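Local coordinates for RickCE (Rickettsia bellii, PDB 5HAM), which is a bacterial effector protease of the CE clan that probably acts as a deubiquitinase, at residues D47-E61 with R88-L102. Residues are numbered along the deposited sequence; the frame is centred on the assembly and turned at random.
Sequences DYTAKGEEKNKILAE and REEILKLSDAEREKL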
loop_
_atom_site.group_PDB
_atom_site.type_symbol
_atom_site.label_atom_id
_atom_site.label_comp_id
_atom_site.label_asym_id
_atom_site.label_seq_id
_atom_site.Cartn_x
_atom_site.Cartn_y
_atom_site.Cartn_z
ATOM N N ASP A 47 -20.232 10.087 13.207
ATOM C CA ASP A 47 -20.844 8.774 13.368
ATOM C C ASP A 47 -20.557 8.248 14.769
ATOM O O ASP A 47 -21.288 7.393 15.276
ATOM C CB ASP A 47 -20.274 7.777 12.351
ATOM C CG ASP A 47 -20.867 7.933 10.957
ATOM O OD1 ASP A 47 -21.569 8.934 10.684
ATOM O OD2 ASP A 47 -20.611 7.039 10.123
ATOM N N TYR A 48 -19.464 8.731 15.368
ATOM C CA TYR A 48 -19.087 8.327 16.717
ATOM C C TYR A 48 -19.423 9.375 17.790
ATOM O O TYR A 48 -19.670 9.020 18.937
ATOM C CB TYR A 48 -17.599 7.993 16.771
ATOM C CG TYR A 48 -17.123 7.048 15.681
ATOM C CD1 TYR A 48 -17.296 5.671 15.795
ATOM C CD2 TYR A 48 -16.481 7.532 14.553
ATOM C CE1 TYR A 48 -16.857 4.819 14.828
ATOM C CE2 TYR A 48 -16.040 6.682 13.573
ATOM C CZ TYR A 48 -16.226 5.325 13.716
ATOM O OH TYR A 48 -15.779 4.475 12.734
ATOM N N THR A 49 -19.439 10.655 17.420
ATOM C CA THR A 49 -19.527 11.732 18.409
ATOM C C THR A 49 -20.883 12.422 18.503
ATOM O O THR A 49 -21.178 13.057 19.518
ATOM C CB THR A 49 -18.447 12.825 18.173
ATOM O OG1 THR A 49 -18.628 13.413 16.880
ATOM C CG2 THR A 49 -17.039 12.247 18.265
ATOM N N ALA A 50 -21.693 12.326 17.450
ATOM C CA ALA A 50 -23.012 12.956 17.442
ATOM C C ALA A 50 -23.942 12.322 18.457
ATOM O O ALA A 50 -24.004 11.099 18.608
ATOM C CB ALA A 50 -23.644 12.913 16.058
ATOM N N LYS A 51 -24.650 13.180 19.171
ATOM C CA LYS A 51 -25.559 12.758 20.213
ATOM C C LYS A 51 -26.893 13.460 19.966
ATOM O O LYS A 51 -26.969 14.388 19.146
ATOM C CB LYS A 51 -24.961 13.127 21.569
ATOM C CG LYS A 51 -23.539 12.636 21.691
ATOM C CD LYS A 51 -22.956 12.800 23.074
ATOM C CE LYS A 51 -21.629 12.055 23.153
ATOM N NZ LYS A 51 -20.662 12.455 22.086
ATOM N N GLY A 52 -27.940 13.001 20.645
ATOM C CA GLY A 52 -29.236 13.652 20.573
ATOM C C GLY A 52 -29.792 13.812 19.171
ATOM O O GLY A 52 -29.905 12.850 18.413
ATOM N N GLU A 53 -30.134 15.040 18.812
ATOM C CA GLU A 53 -30.779 15.267 17.533
ATOM C C GLU A 53 -29.817 15.142 16.362
ATOM O O GLU A 53 -30.192 14.612 15.319
ATOM C CB GLU A 53 -31.485 16.619 17.508
ATOM C CG GLU A 53 -32.157 16.924 16.199
ATOM C CD GLU A 53 -33.525 16.295 16.098
ATOM O OE1 GLU A 53 -33.930 15.576 17.039
ATOM O OE2 GLU A 53 -34.202 16.537 15.077
ATOM N N GLU A 54 -28.589 15.635 16.519
ATOM C CA GLU A 54 -27.572 15.468 15.472
ATOM C C GLU A 54 -27.414 13.974 15.155
ATOM O O GLU A 54 -27.421 13.571 13.994
ATOM C CB GLU A 54 -26.223 16.079 15.883
ATOM C CG GLU A 54 -25.992 17.535 15.445
ATOM C CD GLU A 54 -26.611 18.583 16.387
ATOM O OE1 GLU A 54 -27.194 18.205 17.429
ATOM O OE2 GLU A 54 -26.511 19.795 16.083
ATOM N N LYS A 55 -27.309 13.156 16.200
ATOM C CA LYS A 55 -27.257 11.711 16.022
ATOM C C LYS A 55 -28.509 11.148 15.318
ATOM O O LYS A 55 -28.406 10.289 14.447
ATOM C CB LYS A 55 -27.035 10.998 17.357
ATOM C CG LYS A 55 -27.278 9.504 17.239
ATOM C CD LYS A 55 -26.575 8.690 18.276
ATOM C CE LYS A 55 -27.423 8.479 19.502
ATOM N NZ LYS A 55 -26.964 7.210 20.128
ATOM N N ASN A 56 -29.685 11.634 15.687
ATOM C CA ASN A 56 -30.909 11.109 15.106
ATOM C C ASN A 56 -30.976 11.403 13.614
ATOM O O ASN A 56 -31.473 10.600 12.818
ATOM C CB ASN A 56 -32.132 11.676 15.824
ATOM C CG ASN A 56 -33.380 10.838 15.593
ATOM O OD1 ASN A 56 -33.415 9.657 15.947
ATOM N ND2 ASN A 56 -34.416 11.445 15.007
ATOM N N LYS A 57 -30.444 12.556 13.237
ATOM C CA LYS A 57 -30.463 12.970 11.852
ATOM C C LYS A 57 -29.563 12.074 11.019
ATOM O O LYS A 57 -29.893 11.715 9.886
ATOM C CB LYS A 57 -30.024 14.427 11.731
ATOM N N ILE A 58 -28.423 11.705 11.584
ATOM C CA ILE A 58 -27.494 10.840 10.876
ATOM C C ILE A 58 -28.061 9.422 10.722
ATOM O O ILE A 58 -28.020 8.845 9.635
ATOM C CB ILE A 58 -26.113 10.851 11.542
ATOM C CG1 ILE A 58 -25.482 12.246 11.384
ATOM C CG2 ILE A 58 -25.221 9.788 10.924
ATOM C CD1 ILE A 58 -24.227 12.465 12.200
ATOM N N LEU A 59 -28.617 8.880 11.799
ATOM C CA LEU A 59 -29.227 7.559 11.744
ATOM C C LEU A 59 -30.297 7.533 10.650
ATOM O O LEU A 59 -30.379 6.601 9.846
ATOM C CB LEU A 59 -29.843 7.202 13.097
ATOM C CG LEU A 59 -30.555 5.846 13.111
ATOM C CD1 LEU A 59 -29.647 4.720 12.571
ATOM C CD2 LEU A 59 -31.059 5.520 14.506
ATOM N N ALA A 60 -31.082 8.598 10.613
ATOM C CA ALA A 60 -32.101 8.775 9.591
ATOM C C ALA A 60 -31.524 8.706 8.181
ATOM O O ALA A 60 -32.038 7.967 7.343
ATOM C CB ALA A 60 -32.846 10.095 9.798
ATOM N N GLU A 61 -30.461 9.457 7.907
ATOM C CA GLU A 61 -29.889 9.421 6.566
ATOM C C GLU A 61 -29.298 8.040 6.235
ATOM O O GLU A 61 -29.396 7.566 5.098
ATOM C CB GLU A 61 -28.878 10.560 6.354
ATOM C CG GLU A 61 -27.542 10.399 7.075
ATOM C CD GLU A 61 -26.725 11.691 7.158
ATOM O OE1 GLU A 61 -27.330 12.782 7.288
ATOM O OE2 GLU A 61 -25.475 11.610 7.102
ATOM N N ARG A 88 -22.668 1.164 9.466
ATOM C CA ARG A 88 -22.877 2.480 10.047
ATOM C C ARG A 88 -24.135 2.507 10.905
ATOM O O ARG A 88 -24.151 3.116 11.974
ATOM C CB ARG A 88 -22.977 3.526 8.955
ATOM C CG ARG A 88 -21.637 4.003 8.436
ATOM C CD ARG A 88 -21.824 5.164 7.463
ATOM N NE ARG A 88 -22.133 6.441 8.116
ATOM C CZ ARG A 88 -22.996 7.340 7.638
ATOM N NH1 ARG A 88 -23.652 7.099 6.512
ATOM N NH2 ARG A 88 -23.202 8.483 8.279
ATOM N N GLU A 89 -25.187 1.840 10.444
ATOM C CA GLU A 89 -26.388 1.766 11.244
ATOM C C GLU A 89 -26.080 1.102 12.591
ATOM O O GLU A 89 -26.573 1.542 13.619
ATOM C CB GLU A 89 -27.506 1.027 10.513
ATOM C CG GLU A 89 -28.837 1.098 11.247
ATOM C CD GLU A 89 -29.947 0.311 10.568
ATOM O OE1 GLU A 89 -29.641 -0.569 9.727
ATOM O OE2 GLU A 89 -31.131 0.570 10.895
ATOM N N GLU A 90 -25.249 0.062 12.583
ATOM C CA GLU A 90 -24.924 -0.654 13.812
ATOM C C GLU A 90 -24.168 0.250 14.764
ATOM O O GLU A 90 -24.415 0.246 15.972
ATOM C CB GLU A 90 -24.081 -1.904 13.541
ATOM C CG GLU A 90 -24.753 -2.988 12.723
ATOM C CD GLU A 90 -25.913 -3.666 13.424
ATOM O OE1 GLU A 90 -26.232 -3.330 14.589
ATOM O OE2 GLU A 90 -26.520 -4.557 12.792
ATOM N N ILE A 91 -23.239 1.012 14.212
ATOM C CA ILE A 91 -22.434 1.919 15.006
ATOM C C ILE A 91 -23.304 2.972 15.673
ATOM O O ILE A 91 -23.147 3.252 16.856
ATOM C CB ILE A 91 -21.325 2.569 14.154
ATOM C CG1 ILE A 91 -20.171 1.573 13.977
ATOM C CG2 ILE A 91 -20.783 3.820 14.811
ATOM C CD1 ILE A 91 -19.192 1.955 12.878
ATOM N N LEU A 92 -24.251 3.522 14.926
ATOM C CA LEU A 92 -25.098 4.572 15.468
ATOM C C LEU A 92 -26.029 4.052 16.547
ATOM O O LEU A 92 -26.509 4.822 17.374
ATOM C CB LEU A 92 -25.892 5.256 14.359
ATOM C CG LEU A 92 -24.967 6.079 13.469
ATOM C CD1 LEU A 92 -25.531 6.167 12.071
ATOM C CD2 LEU A 92 -24.767 7.460 14.081
ATOM N N LYS A 93 -26.274 2.747 16.538
ATOM C CA LYS A 93 -27.101 2.113 17.568
ATOM C C LYS A 93 -26.370 1.839 18.897
ATOM O O LYS A 93 -27.010 1.563 19.899
ATOM C CB LYS A 93 -27.691 0.799 17.054
ATOM C CG LYS A 93 -28.890 0.920 16.138
ATOM C CD LYS A 93 -29.276 -0.491 15.655
ATOM C CE LYS A 93 -30.479 -0.509 14.709
ATOM N NZ LYS A 93 -30.559 -1.805 13.956
ATOM N N LEU A 94 -25.047 1.898 18.902
ATOM C CA LEU A 94 -24.281 1.678 20.121
ATOM C C LEU A 94 -24.443 2.791 21.154
ATOM O O LEU A 94 -24.913 3.873 20.841
ATOM C CB LEU A 94 -22.790 1.532 19.781
ATOM C CG LEU A 94 -22.447 0.366 18.851
ATOM C CD1 LEU A 94 -21.013 0.475 18.378
ATOM C CD2 LEU A 94 -22.714 -0.948 19.585
ATOM N N SER A 95 -24.025 2.516 22.383
ATOM C CA SER A 95 -23.983 3.530 23.422
ATOM C C SER A 95 -22.951 4.605 23.083
ATOM O O SER A 95 -21.947 4.325 22.417
ATOM C CB SER A 95 -23.649 2.892 24.773
ATOM O OG SER A 95 -22.401 2.223 24.734
ATOM N N ASP A 96 -23.197 5.829 23.553
ATOM C CA ASP A 96 -22.277 6.943 23.331
ATOM C C ASP A 96 -20.859 6.589 23.766
ATOM O O ASP A 96 -19.878 6.921 23.086
ATOM C CB ASP A 96 -22.746 8.191 24.072
ATOM C CG ASP A 96 -24.025 8.774 23.498
ATOM O OD1 ASP A 96 -24.410 8.433 22.347
ATOM O OD2 ASP A 96 -24.637 9.594 24.214
ATOM N N ALA A 97 -20.767 5.892 24.893
ATOM C CA ALA A 97 -19.485 5.466 25.432
ATOM C C ALA A 97 -18.765 4.496 24.497
ATOM O O ALA A 97 -17.558 4.603 24.299
ATOM C CB ALA A 97 -19.674 4.840 26.789
ATOM N N GLU A 98 -19.495 3.558 23.907
ATOM C CA GLU A 98 -18.840 2.619 23.011
ATOM C C GLU A 98 -18.502 3.267 21.678
ATOM O O GLU A 98 -17.513 2.908 21.043
ATOM C CB GLU A 98 -19.659 1.341 22.814
ATOM C CG GLU A 98 -18.794 0.126 22.409
ATOM C CD GLU A 98 -17.937 -0.436 23.562
ATOM O OE1 GLU A 98 -17.187 -1.407 23.314
ATOM O OE2 GLU A 98 -18.015 0.071 24.713
ATOM N N ARG A 99 -19.306 4.237 21.255
ATOM C CA ARG A 99 -19.007 4.904 20.004
ATOM C C ARG A 99 -17.722 5.700 20.182
ATOM O O ARG A 99 -16.865 5.736 19.288
ATOM C CB ARG A 99 -20.175 5.781 19.537
ATOM C CG ARG A 99 -21.370 4.980 19.048
ATOM C CD ARG A 99 -22.629 5.844 19.010
ATOM N NE ARG A 99 -22.530 6.929 18.033
ATOM C CZ ARG A 99 -22.898 8.194 18.253
ATOM N NH1 ARG A 99 -23.399 8.573 19.425
ATOM N NH2 ARG A 99 -22.758 9.091 17.289
ATOM N N GLU A 100 -17.577 6.296 21.362
ATOM C CA GLU A 100 -16.355 7.001 21.728
ATOM C C GLU A 100 -15.092 6.116 21.696
ATOM O O GLU A 100 -14.061 6.530 21.148
ATOM C CB GLU A 100 -16.515 7.664 23.096
ATOM C CG GLU A 100 -15.460 8.706 23.405
ATOM C CD GLU A 100 -15.464 9.846 22.408
ATOM O OE1 GLU A 100 -16.564 10.238 21.955
ATOM O OE2 GLU A 100 -14.368 10.341 22.069
ATOM N N LYS A 101 -15.169 4.907 22.262
ATOM C CA LYS A 101 -14.028 3.976 22.240
ATOM C C LYS A 101 -13.689 3.576 20.810
ATOM O O LYS A 101 -12.529 3.453 20.432
ATOM C CB LYS A 101 -14.345 2.701 23.026
ATOM C CG LYS A 101 -14.812 2.939 24.452
ATOM C CD LYS A 101 -15.129 1.623 25.167
ATOM C CE LYS A 101 -15.546 1.848 26.620
ATOM N NZ LYS A 101 -15.938 0.581 27.312
ATOM N N LEU A 102 -14.728 3.364 20.015
ATOM C CA LEU A 102 -14.549 2.967 18.636
ATOM C C LEU A 102 -13.768 4.051 17.894
ATOM O O LEU A 102 -12.820 3.762 17.173
ATOM C CB LEU A 102 -15.920 2.738 18.006
ATOM C CG LEU A 102 -16.215 1.393 17.346
ATOM C CD1 LEU A 102 -15.540 0.227 18.070
ATOM C CD2 LEU A 102 -17.714 1.191 17.285
HETATM O O HOH W 1 -20.367 9.316 21.521
#
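Arg88 meets the carboxylate of Asp47 side-on, both oxygens being approached on their syn sides. Arg88 NE lies 2.6 Å from Asp47 OD2. Arg88 NH2 lies 2.9 Å from Asp47 OD1, and the two planes are only 15° apart. This two-point salt bridge fixes the rotation of both groups. The bend at chi3 (76°) brings the NE/NH2 edge of Arg88 up to the carboxylate. Arg99 instead serves the backbone. Its NH1 and NH2 converge end-on on Ala50 O, each at 2.7 Å, while NE donates to Asp47 O, so that one flat group binds carbonyls at the end of helix 42-49 and in the turn that follows. The aliphatic CD of Lys55 covers one face of this guanidinium, and Tyr48 O lies over the centre of the opposite face. Asp96 OD1 joins Arg99 NH1 weakly and Lys55 NZ at 3.6 Å in a salt-bridge network, which probably offsets the closeness of the two cations. A water links Tyr48 O to Asp96 O.

Beyond the polar core, Leu92 CD1 packs on Ile58 CG2 (3.8 Å), and Leu59 CD1 rests against the CG of Glu89. The Tyr48 ring approaches Ile91 CG2 and Leu102 CB through CE1. The turn between helices 42-49 and 52-69 thus packs against that between helices 75-93 and 96-130, about 30 Å from the chain's centre (centre to centre). Beside it, segments 52-61 and 88-93 run nearly antiparallel (157°), their axes 9.8 Å apart. Val62 of helix 52-69 extends the apolar seam beside Leu92, while Lys103 and Leu106 of the long helix 96-130 pack against Tyr48; that helix leads onward to strand 135-141 of the mixed sheet.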